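PDB 4XG0: uncharacterized protein, which probably acts as a kinase on acid sugars in their catabolic breakdown, as other members of the DUF1537 family do. Local coordinates for residues Ala48-Gln53 and Val249-Gln254; Leu223-Gly228 and Ile420-Phe425; Arg106-Val111 and Gly241-Leu246; Gly388-Thr391 and Gly397-Val400. All coordinates share one frame; numbering follows the deposited sequence.

Contact 1. Residues Ala48-Gln53 and Val249-Gln254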
loop_
_atom_site.group_PDB
_atom_site.type_symbol
_atom_site.label_atom_id
_atom_site.label_comp_id
_atom_site.label_asym_id
_atom_site.label_seq_id
_atom_site.Cartn_x
_atom_site.Cartn_y
_atom_site.Cartn_z
ATOM N N ALA A 48 6.322 5.175 -2.272
ATOM C CA ALA A 48 5.708 4.613 -1.058
ATOM C C ALA A 48 6.691 4.421 0.122
ATOM O O ALA A 48 6.378 3.808 1.160
ATOM C CB ALA A 48 5.010 3.344 -1.416
ATOM N N GLY A 49 7.893 4.956 -0.066
ATOM C CA GLY A 49 8.901 4.971 0.958
ATOM C C GLY A 49 10.003 3.940 0.920
ATOM O O GLY A 49 10.907 3.987 1.746
ATOM N N TRP A 50 9.917 3.002 -0.010
ATOM C CA TRP A 50 10.918 1.944 -0.118
ATOM C C TRP A 50 12.237 2.434 -0.720
ATOM O O TRP A 50 12.250 3.065 -1.771
ATOM C CB TRP A 50 10.390 0.819 -0.980
ATOM C CG TRP A 50 9.182 0.098 -0.454
ATOM C CD1 TRP A 50 7.862 0.284 -0.849
ATOM C CD2 TRP A 50 9.157 -0.944 0.528
ATOM N NE1 TRP A 50 7.061 -0.577 -0.147
ATOM C CE2 TRP A 50 7.815 -1.354 0.675
ATOM C CE3 TRP A 50 10.143 -1.599 1.275
ATOM C CZ2 TRP A 50 7.434 -2.385 1.573
ATOM C CZ3 TRP A 50 9.759 -2.623 2.171
ATOM C CH2 TRP A 50 8.408 -3.016 2.279
ATOM N N ALA A 51 13.351 2.099 -0.080
ATOM C CA ALA A 51 14.662 2.306 -0.673
ATOM C C ALA A 51 14.812 1.314 -1.818
ATOM O O ALA A 51 14.772 0.093 -1.609
ATOM C CB ALA A 51 15.759 2.095 0.357
ATOM N N THR A 52 14.960 1.850 -3.028
ATOM C CA THR A 52 14.776 1.058 -4.254
ATOM C C THR A 52 15.993 1.187 -5.161
ATOM O O THR A 52 16.481 2.290 -5.405
ATOM C CB THR A 52 13.545 1.538 -5.014
ATOM O OG1 THR A 52 12.386 1.385 -4.191
ATOM C CG2 THR A 52 13.354 0.755 -6.299
ATOM N N GLN A 53 16.516 0.057 -5.616
ATOM C CA GLN A 53 17.631 0.047 -6.536
ATOM C C GLN A 53 17.178 -0.478 -7.882
ATOM O O GLN A 53 16.341 -1.365 -7.927
ATOM C CB GLN A 53 18.728 -0.863 -6.009
ATOM C CG GLN A 53 19.328 -0.452 -4.730
ATOM C CD GLN A 53 20.659 0.258 -4.895
ATOM O OE1 GLN A 53 21.255 0.258 -5.976
ATOM N NE2 GLN A 53 21.140 0.852 -3.807
ATOM N N VAL A 249 0.550 -2.070 -0.008
ATOM C CA VAL A 249 0.065 -3.158 0.795
ATOM C C VAL A 249 1.213 -3.837 1.525
ATOM O O VAL A 249 1.109 -4.147 2.698
ATOM C CB VAL A 249 -0.700 -4.177 -0.068
ATOM C CG1 VAL A 249 -0.909 -5.436 0.728
ATOM C CG2 VAL A 249 -2.030 -3.565 -0.467
ATOM N N TRP A 250 2.319 -4.013 0.827
ATOM C CA TRP A 250 3.479 -4.642 1.423
ATOM C C TRP A 250 4.121 -3.738 2.496
ATOM O O TRP A 250 4.664 -4.228 3.491
ATOM C CB TRP A 250 4.471 -5.033 0.338
ATOM C CG TRP A 250 4.067 -6.308 -0.403
ATOM C CD1 TRP A 250 3.277 -7.316 0.077
ATOM C CD2 TRP A 250 4.432 -6.690 -1.741
ATOM N NE1 TRP A 250 3.121 -8.303 -0.895
ATOM C CE2 TRP A 250 3.823 -7.939 -2.003
ATOM C CE3 TRP A 250 5.214 -6.100 -2.740
ATOM C CZ2 TRP A 250 3.974 -8.602 -3.215
ATOM C CZ3 TRP A 250 5.369 -6.745 -3.920
ATOM C CH2 TRP A 250 4.741 -7.998 -4.160
ATOM N N ALA A 251 4.038 -2.423 2.316
ATOM C CA ALA A 251 4.452 -1.500 3.371
ATOM C C ALA A 251 3.517 -1.602 4.602
ATOM O O ALA A 251 3.955 -1.588 5.745
ATOM C CB ALA A 251 4.450 -0.065 2.816
ATOM N N GLY A 252 2.213 -1.712 4.364
ATOM C CA GLY A 252 1.261 -1.800 5.446
ATOM C C GLY A 252 1.506 -3.012 6.325
ATOM O O GLY A 252 1.190 -3.017 7.505
ATOM N N GLY A 253 2.064 -4.055 5.715
ATOM C CA GLY A 253 2.393 -5.261 6.455
ATOM C C GLY A 253 3.506 -5.012 7.439
ATOM O O GLY A 253 3.688 -5.782 8.390
ATOM N N GLN A 254 4.233 -3.916 7.249
ATOM C CA GLN A 254 5.288 -3.519 8.189
ATOM C C GLN A 254 4.839 -2.515 9.266
ATOM O O GLN A 254 5.627 -2.168 10.131
ATOM C CB GLN A 254 6.466 -2.926 7.407
ATOM C CG GLN A 254 7.031 -3.874 6.369
ATOM C CD GLN A 254 7.512 -5.146 7.024
ATOM O OE1 GLN A 254 8.227 -5.096 8.028
ATOM N NE2 GLN A 254 7.110 -6.284 6.484
#
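The indole of Trp50 meets the last turn of helix 240-252 edge-on, with its six-membered ring doing most of the touching. Its CZ2 lies 3.5 Å from Ala251 N and 3.7 Å from Trp250 C, both close to the ring plane, so the aromatic rim abuts the peptide joining these two residues. The methyl of Ala251 sits beside the same rim, its CB 4.0 Å from Trp50 CZ2, and Trp250 contributes little more than its CB, since its own indole runs off toward Phe45 and Ile28. At the exposed end Gln254 comes near more loosely, its CG 4.4 Å from Trp50 CH2. The pyrrole nitrogen fixes the rotation of the ring: Trp50 NE1 gives its hydrogen to Ala247 O, one turn earlier in the same helix. With CG anti to the carbonyl carbon (chi1 -63°), the indole leans back beside its own backbone N toward that helix. Farther along the chain, Thr52 OG1 donates to Trp50 O at 2.9 Å from above the carbonyl plane, tying the backbone of Trp50 to the start of strand 52-54. Just before Trp50 comes Gly49, with a positive phi of 100°, where Gly49 N bonds to Val46 O and Trp50 N to Phe45 O. That pair is a Schellman motif ending helix 35-47. The contact seats its link to edge strand 52-54 against the end of helix 240-252, in the alpha/beta N-terminal domain.

Contact 2. Residues Leu223-Gly228 and Ile420-Phe425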
loop_
_atom_site.group_PDB
_atom_site.type_symbol
_atom_site.label_atom_id
_atom_site.label_comp_id
_atom_site.label_asym_id
_atom_site.label_seq_id
_atom_site.Cartn_x
_atom_site.Cartn_y
_atom_site.Cartn_z
ATOM N N LEU A 223 -7.483 -6.297 -5.025
ATOM C CA LEU A 223 -6.677 -7.444 -5.427
ATOM C C LEU A 223 -5.319 -7.391 -4.740
ATOM O O LEU A 223 -4.838 -8.403 -4.253
ATOM C CB LEU A 223 -6.498 -7.507 -6.967
ATOM C CG LEU A 223 -5.516 -8.545 -7.515
ATOM C CD1 LEU A 223 -5.886 -9.927 -7.083
ATOM C CD2 LEU A 223 -5.445 -8.515 -9.020
ATOM N N ALA A 224 -4.708 -6.204 -4.692
ATOM C CA ALA A 224 -3.420 -6.042 -4.028
ATOM C C ALA A 224 -3.523 -6.427 -2.541
ATOM O O ALA A 224 -2.660 -7.112 -2.010
ATOM C CB ALA A 224 -2.933 -4.613 -4.163
ATOM N N ARG A 225 -4.594 -6.006 -1.874
ATOM C CA ARG A 225 -4.816 -6.384 -0.486
ATOM C C ARG A 225 -4.960 -7.903 -0.305
ATOM O O ARG A 225 -4.392 -8.483 0.636
ATOM C CB ARG A 225 -6.031 -5.652 0.079
ATOM C CG ARG A 225 -5.776 -4.160 0.189
ATOM C CD ARG A 225 -6.964 -3.381 0.729
ATOM N NE ARG A 225 -6.533 -2.028 1.087
ATOM C CZ ARG A 225 -7.340 -1.002 1.362
ATOM N NH1 ARG A 225 -8.664 -1.129 1.307
ATOM N NH2 ARG A 225 -6.809 0.177 1.683
ATOM N N ALA A 226 -5.733 -8.541 -1.180
ATOM C CA ALA A 226 -5.863 -9.986 -1.168
ATOM C C ALA A 226 -4.514 -10.647 -1.345
ATOM O O ALA A 226 -4.201 -11.612 -0.664
ATOM C CB ALA A 226 -6.827 -10.461 -2.259
ATOM N N ILE A 227 -3.747 -10.155 -2.298
ATOM C CA ILE A 227 -2.396 -10.636 -2.511
ATOM C C ILE A 227 -1.576 -10.474 -1.225
ATOM O O ILE A 227 -0.849 -11.363 -0.832
ATOM C CB ILE A 227 -1.728 -9.919 -3.701
ATOM C CG1 ILE A 227 -2.302 -10.493 -5.014
ATOM C CG2 ILE A 227 -0.216 -10.101 -3.680
ATOM C CD1 ILE A 227 -2.037 -9.658 -6.182
ATOM N N GLY A 228 -1.700 -9.331 -0.551
ATOM C CA GLY A 228 -0.995 -9.135 0.701
ATOM C C GLY A 228 -1.328 -10.210 1.719
ATOM O O GLY A 228 -0.435 -10.769 2.349
ATOM N N ILE A 420 -0.419 6.493 6.657
ATOM C CA ILE A 420 0.668 6.182 7.600
ATOM C C ILE A 420 0.987 4.699 7.462
ATOM O O ILE A 420 2.145 4.288 7.357
ATOM C CB ILE A 420 0.287 6.519 9.045
ATOM C CG1 ILE A 420 0.323 8.041 9.282
ATOM C CG2 ILE A 420 1.243 5.849 10.019
ATOM C CD1 ILE A 420 -0.376 8.495 10.573
ATOM N N ARG A 421 -0.056 3.879 7.459
ATOM C CA ARG A 421 0.149 2.441 7.441
ATOM C C ARG A 421 0.855 2.019 6.166
ATOM O O ARG A 421 1.698 1.153 6.180
ATOM C CB ARG A 421 -1.185 1.724 7.514
ATOM C CG ARG A 421 -1.904 1.979 8.776
ATOM C CD ARG A 421 -2.993 0.980 9.042
ATOM N NE ARG A 421 -3.062 0.907 10.483
ATOM C CZ ARG A 421 -2.277 0.132 11.220
ATOM N NH1 ARG A 421 -1.420 -0.709 10.652
ATOM N NH2 ARG A 421 -2.384 0.176 12.524
ATOM N N GLU A 422 0.478 2.652 5.054
ATOM C CA GLU A 422 0.903 2.214 3.736
ATOM C C GLU A 422 2.180 2.857 3.221
ATOM O O GLU A 422 2.477 2.795 2.046
ATOM C CB GLU A 422 -0.230 2.431 2.758
ATOM C CG GLU A 422 -1.394 1.515 3.080
ATOM C CD GLU A 422 -2.491 1.557 2.041
ATOM O OE1 GLU A 422 -2.595 2.551 1.281
ATOM O OE2 GLU A 422 -3.268 0.592 2.037
ATOM N N ARG A 423 2.908 3.516 4.125
ATOM C CA ARG A 423 4.221 4.042 3.820
ATOM C C ARG A 423 5.260 3.229 4.555
ATOM O O ARG A 423 5.054 2.869 5.711
ATOM C CB ARG A 423 4.320 5.501 4.247
ATOM C CG ARG A 423 5.708 6.073 4.144
ATOM C CD ARG A 423 5.694 7.573 4.087
ATOM N NE ARG A 423 5.109 8.012 2.829
ATOM C CZ ARG A 423 5.810 8.274 1.726
ATOM N NH1 ARG A 423 5.173 8.649 0.631
ATOM N NH2 ARG A 423 7.135 8.166 1.713
ATOM N N ARG A 424 6.353 2.963 3.863
ATOM C CA ARG A 424 7.520 2.315 4.442
ATOM C C ARG A 424 8.364 3.417 5.078
ATOM O O ARG A 424 8.749 4.382 4.409
ATOM C CB ARG A 424 8.313 1.602 3.375
ATOM C CG ARG A 424 9.515 0.869 3.938
ATOM C CD ARG A 424 9.063 -0.249 4.876
ATOM N NE ARG A 424 10.222 -1.022 5.327
ATOM C CZ ARG A 424 10.464 -1.380 6.584
ATOM N NH1 ARG A 424 9.649 -1.033 7.571
ATOM N NH2 ARG A 424 11.562 -2.092 6.858
ATOM N N PHE A 425 8.635 3.268 6.362
ATOM C CA PHE A 425 9.523 4.201 7.059
ATOM C C PHE A 425 10.841 3.506 7.385
ATOM O O PHE A 425 10.825 2.369 7.806
ATOM C CB PHE A 425 8.860 4.658 8.341
ATOM C CG PHE A 425 7.651 5.490 8.128
ATOM C CD1 PHE A 425 7.768 6.849 7.956
ATOM C CD2 PHE A 425 6.387 4.906 8.104
ATOM C CE1 PHE A 425 6.632 7.638 7.776
ATOM C CE2 PHE A 425 5.248 5.669 7.890
ATOM C CZ PHE A 425 5.365 7.045 7.737
#
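Arg225 NH2 and Glu422 OE2 face each other at 3.6 Å, a long salt bridge whose length is itself uncertain, because the place of Arg225 NH2 in the model is doubtful. It is the contact that joins the two segments. OE2 is the oxygen that comes near, approaching the edge of the guanidinium close to its plane; with the two flat groups turned 58° apart they do not form the coplanar, two-bond pair. Arg225 NH2 also lies close to Gln418. Both side chains reach out to meet: the arginine is extended from CG to NE and the glutamate beyond CG, and they cross at about a right angle, spanning backbones whose nearest CA atoms, those of Arg225 and Glu422, are 11.2 Å apart. Along the way Arg225 rests on Val249 and Glu422 on Arg248, so helix 240-252 packs against both side chains. Glu422 is the first residue to leave helical angles, and the tail beyond it is held separately: Arg424 pairs with Glu72, while Arg423 CG lies 3.7 Å above one face of the Phe425 ring. The arrangement is a surface ion pair bridging a helix of the sugar-binding N-terminal domain and the C-terminal tail of this two-domain chain.

Contact 3. Residues Arg106-Val111 and Gly241-Leu246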
loop_
_atom_site.group_PDB
_atom_site.type_symbol
_atom_site.label_atom_id
_atom_site.label_comp_id
_atom_site.label_asym_id
_atom_site.label_seq_id
_atom_site.Cartn_x
_atom_site.Cartn_y
_atom_site.Cartn_z
ATOM N N ARG A 106 9.123 -11.101 -1.286
ATOM C CA ARG A 106 7.977 -10.812 -2.147
ATOM C C ARG A 106 8.468 -10.613 -3.576
ATOM O O ARG A 106 9.474 -9.949 -3.802
ATOM C CB ARG A 106 7.231 -9.555 -1.641
ATOM C CG ARG A 106 6.632 -9.762 -0.243
ATOM C CD ARG A 106 5.478 -10.762 -0.238
ATOM N NE ARG A 106 4.764 -10.801 1.037
ATOM C CZ ARG A 106 5.170 -11.447 2.130
ATOM N NH1 ARG A 106 6.302 -12.150 2.138
ATOM N NH2 ARG A 106 4.423 -11.412 3.227
ATOM N N LEU A 107 7.749 -11.183 -4.532
ATOM C CA LEU A 107 8.084 -11.055 -5.945
ATOM C C LEU A 107 6.951 -10.420 -6.755
ATOM O O LEU A 107 5.808 -10.881 -6.668
ATOM C CB LEU A 107 8.325 -12.430 -6.552
ATOM C CG LEU A 107 8.831 -12.448 -7.983
ATOM C CD1 LEU A 107 10.225 -11.911 -8.002
ATOM C CD2 LEU A 107 8.802 -13.869 -8.592
ATOM N N TYR A 108 7.272 -9.399 -7.561
ATOM C CA TYR A 108 6.303 -8.784 -8.471
ATOM C C TYR A 108 6.854 -8.922 -9.882
ATOM O O TYR A 108 7.978 -8.500 -10.171
ATOM C CB TYR A 108 6.105 -7.318 -8.087
ATOM C CG TYR A 108 5.412 -6.344 -9.036
ATOM C CD1 TYR A 108 4.486 -6.725 -9.989
ATOM C CD2 TYR A 108 5.703 -4.984 -8.919
ATOM C CE1 TYR A 108 3.862 -5.748 -10.821
ATOM C CE2 TYR A 108 5.111 -4.053 -9.721
ATOM C CZ TYR A 108 4.192 -4.440 -10.669
ATOM O OH TYR A 108 3.621 -3.442 -11.438
ATOM N N LYS A 109 6.083 -9.553 -10.763
ATOM C CA LYS A 109 6.478 -9.632 -12.155
ATOM C C LYS A 109 5.731 -8.581 -12.976
ATOM O O LYS A 109 4.499 -8.580 -13.038
ATOM C CB LYS A 109 6.187 -11.021 -12.760
ATOM C CG LYS A 109 6.768 -11.173 -14.120
ATOM C CD LYS A 109 6.522 -12.566 -14.724
ATOM C CE LYS A 109 7.399 -12.836 -15.975
ATOM N NZ LYS A 109 7.000 -12.047 -17.176
ATOM N N LYS A 110 6.488 -7.662 -13.569
ATOM C CA LYS A 110 5.960 -6.518 -14.296
ATOM C C LYS A 110 5.966 -6.803 -15.792
ATOM O O LYS A 110 7.022 -7.056 -16.397
ATOM C CB LYS A 110 6.764 -5.233 -13.985
ATOM C CG LYS A 110 6.668 -4.111 -15.040
ATOM C CD LYS A 110 5.248 -3.491 -15.096
ATOM C CE LYS A 110 5.195 -2.310 -16.056
ATOM N NZ LYS A 110 5.350 -2.715 -17.455
ATOM N N VAL A 111 4.751 -6.806 -16.355
ATOM C CA VAL A 111 4.514 -7.097 -17.756
ATOM C C VAL A 111 3.808 -5.931 -18.466
ATOM O O VAL A 111 3.419 -4.948 -17.834
ATOM C CB VAL A 111 3.678 -8.399 -17.906
ATOM C CG1 VAL A 111 4.451 -9.592 -17.347
ATOM C CG2 VAL A 111 2.375 -8.253 -17.185
ATOM N N GLY A 241 -0.349 -0.883 -13.261
ATOM C CA GLY A 241 -1.533 -0.668 -12.464
ATOM C C GLY A 241 -1.417 -1.239 -11.079
ATOM O O GLY A 241 -1.942 -0.697 -10.147
ATOM N N LEU A 242 -0.682 -2.345 -10.960
ATOM C CA LEU A 242 -0.559 -3.052 -9.692
ATOM C C LEU A 242 0.595 -2.529 -8.827
ATOM O O LEU A 242 0.670 -2.817 -7.631
ATOM C CB LEU A 242 -0.361 -4.527 -9.930
ATOM C CG LEU A 242 -1.608 -5.327 -9.575
ATOM C CD1 LEU A 242 -1.425 -6.756 -10.003
ATOM C CD2 LEU A 242 -1.992 -5.305 -8.133
ATOM N N ALA A 243 1.476 -1.741 -9.421
ATOM C CA ALA A 243 2.709 -1.335 -8.726
ATOM C C ALA A 243 2.527 -0.568 -7.431
ATOM O O ALA A 243 2.974 -1.013 -6.365
ATOM C CB ALA A 243 3.638 -0.589 -9.682
ATOM N N ALA A 244 1.891 0.593 -7.467
ATOM C CA ALA A 244 1.726 1.366 -6.244
ATOM C C ALA A 244 0.842 0.631 -5.207
ATOM O O ALA A 244 1.148 0.600 -4.028
ATOM C CB ALA A 244 1.198 2.713 -6.568
ATOM N N PRO A 245 -0.264 0.009 -5.645
ATOM C CA PRO A 245 -1.056 -0.764 -4.690
ATOM C C PRO A 245 -0.224 -1.819 -3.953
ATOM O O PRO A 245 -0.391 -1.954 -2.749
ATOM C CB PRO A 245 -2.131 -1.425 -5.600
ATOM C CG PRO A 245 -2.285 -0.421 -6.685
ATOM C CD PRO A 245 -0.910 0.107 -6.965
ATOM N N LEU A 246 0.677 -2.500 -4.642
ATOM C CA LEU A 246 1.488 -3.522 -4.008
ATOM C C LEU A 246 2.524 -2.879 -3.095
ATOM O O LEU A 246 2.743 -3.355 -1.978
ATOM C CB LEU A 246 2.187 -4.389 -5.043
ATOM C CG LEU A 246 1.282 -5.355 -5.777
ATOM C CD1 LEU A 246 1.998 -5.963 -7.017
ATOM C CD2 LEU A 246 0.761 -6.454 -4.776
#
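Tyr108, on strand 106-110, carries the whole contact, its ring wedged against the first turns of helix 240-252. The packing is closest toward the hydroxyl end. Tyr108 OH lies 3.4 Å from the methyl CB of Ala243, and the ring atom CE2 of Tyr108 comes within 3.8 Å of the same CB. Further up the helix Leu246 lays a methyl over one face of the ring: its CD1 is 4.0 Å from the Tyr108 centroid and only 15° off the normal, a CH-pi contact. Against these two close neighbours Leu242 is the loose part of the contact, its CB no nearer than 4.4 Å to Tyr108 OH. The tyrosine CG stands opposite the backbone N (chi1 166°), beside the carbonyl carbon, which leans the ring toward the C-terminal end of the strand and sends the hydroxyl to the start of the helix. There the hydroxyl is satisfied by Ser239 O, in the turn between strand 234-238 and the helix, and this bond holds the hydroxyl end of the ring at the start of the helix. Ala243 N is near as well, but its angle is too poor for a bond. Two residues along the strand, Lys110 NZ bonds to a citrate probably taken from the crystallisation liquor. The axes of strand and helix run nearly antiparallel, 159° apart and 9.7 Å at closest approach. This is the helix-on-sheet layer of an alpha/beta fold, with helix 240-252, after leaving strand 234-238, lying along one face of the parallel sheet, roughly antiparallel to its strands.

Contact 4. Residues Gly388-Thr391 and Gly397-Val400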
loop_
_atom_site.group_PDB
_atom_site.type_symbol
_atom_site.label_atom_id
_atom_site.label_comp_id
_atom_site.label_asym_id
_atom_site.label_seq_id
_atom_site.Cartn_x
_atom_site.Cartn_y
_atom_site.Cartn_z
ATOM N N GLY A 388 4.899 13.268 8.085
ATOM C CA GLY A 388 6.301 13.328 8.448
ATOM C C GLY A 388 6.534 12.440 9.649
ATOM O O GLY A 388 5.702 11.605 9.978
ATOM N N THR A 389 7.708 12.589 10.263
ATOM C CA THR A 389 8.004 11.925 11.507
ATOM C C THR A 389 8.392 12.943 12.592
ATOM O O THR A 389 9.033 13.943 12.309
ATOM C CB THR A 389 9.128 10.935 11.318
ATOM O OG1 THR A 389 10.278 11.564 10.739
ATOM C CG2 THR A 389 8.663 9.810 10.380
ATOM N N LEU A 390 8.040 12.649 13.836
ATOM C CA LEU A 390 8.404 13.546 14.927
ATOM C C LEU A 390 9.905 13.685 15.063
ATOM O O LEU A 390 10.675 12.717 14.986
ATOM C CB LEU A 390 7.826 13.130 16.281
ATOM C CG LEU A 390 6.304 13.104 16.362
ATOM C CD1 LEU A 390 5.804 12.600 17.702
ATOM C CD2 LEU A 390 5.736 14.477 16.056
ATOM N N THR A 391 10.338 14.919 15.310
ATOM C CA THR A 391 11.717 15.131 15.699
ATOM C C THR A 391 11.780 15.608 17.119
ATOM O O THR A 391 10.949 16.425 17.550
ATOM C CB THR A 391 12.424 16.146 14.792
ATOM O OG1 THR A 391 11.926 17.457 15.048
ATOM C CG2 THR A 391 12.160 15.814 13.352
ATOM N N GLY A 397 10.712 9.971 15.655
ATOM C CA GLY A 397 10.533 8.985 14.627
ATOM C C GLY A 397 9.110 8.566 14.359
ATOM O O GLY A 397 8.839 7.976 13.303
ATOM N N LEU A 398 8.190 8.871 15.263
ATOM C CA LEU A 398 6.808 8.455 15.074
ATOM C C LEU A 398 6.204 9.173 13.887
ATOM O O LEU A 398 6.246 10.398 13.828
ATOM C CB LEU A 398 5.975 8.747 16.301
ATOM C CG LEU A 398 4.544 8.212 16.307
ATOM C CD1 LEU A 398 4.505 6.694 16.451
ATOM C CD2 LEU A 398 3.776 8.874 17.388
ATOM N N PRO A 399 5.602 8.420 12.964
ATOM C CA PRO A 399 4.875 9.104 11.882
ATOM C C PRO A 399 3.711 9.944 12.395
ATOM O O PRO A 399 3.001 9.565 13.334
ATOM C CB PRO A 399 4.381 7.960 11.021
ATOM C CG PRO A 399 5.424 6.830 11.259
ATOM C CD PRO A 399 5.633 6.960 12.765
ATOM N N VAL A 400 3.561 11.117 11.788
ATOM C CA VAL A 400 2.545 12.077 12.190
ATOM C C VAL A 400 1.956 12.754 10.948
ATOM O O VAL A 400 2.650 12.973 9.945
ATOM C CB VAL A 400 3.135 13.171 13.158
ATOM C CG1 VAL A 400 4.372 13.832 12.546
ATOM C CG2 VAL A 400 2.094 14.193 13.535
#
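Leu390 reaches across with its two methyls to Leu398, just before the partner strand, and to Val400 within it. CD1 lies 4.1 Å from Leu398 CB, the two leucine side chains running side by side and pointing the same way, while CD2 meets Val400 CG1 at 3.8 Å with the side chains crossing at about a right angle. Its chi1 of -62° sets CG beside the backbone N, and an extended chi2 then spreads the methyls between these neighbours. Val400 turns CG1 into the cramped slot between its own N and carbonyl carbon (chi1 53°), and this is the methyl that meets Leu390. Gly388, paired with Val400, puts no side chain on that face. On the other face stand Thr389 and Pro399. Thr389 places OG1 between N and carbonyl carbon (chi1 54°), which brings its methyl CG2 to 3.5 Å from Gly397 O; the ring of Phe425 covers this side, touching both Thr389 and Pro399. Backbone bonds of 2.8 to 2.9 Å do the holding: Gly388 and Val400 exchange two, N to O each way, while Leu390 N donates to Leu398 O and Leu390 O accepts from Gly397 N. Pro399 falls in the non-hydrogen-bonded pair with Thr389, where this ladder asks no N-H of it. The result is the closing end of an antiparallel beta hairpin, strands 385-391 and 399-403, in the mixed sheet of the nucleotide-binding C-terminal domain.

Overall arrangement
From the N terminus, contact 1 opens at 48-53 and contact 3 at 106-111. Contact 2 then opens at 223-228, before 241-246 closes contact 3 and 249-254 closes contact 1. Contact 3 is therefore nested inside contact 1, and both end on helix 240-252, which they fix to the parallel N-terminal sheet and the turn leading into it. Contact 2 crosses both, closing only at 420-425, and its long loop encloses contact 4, the short hairpin of the C-terminal sheet. The tail at 420-425 joins the halves: Arg424 N probably bonds to Ala48 O, while Ile420 packs on Pro399. Contacts 3 and 4 stay about 28 Å apart between centres.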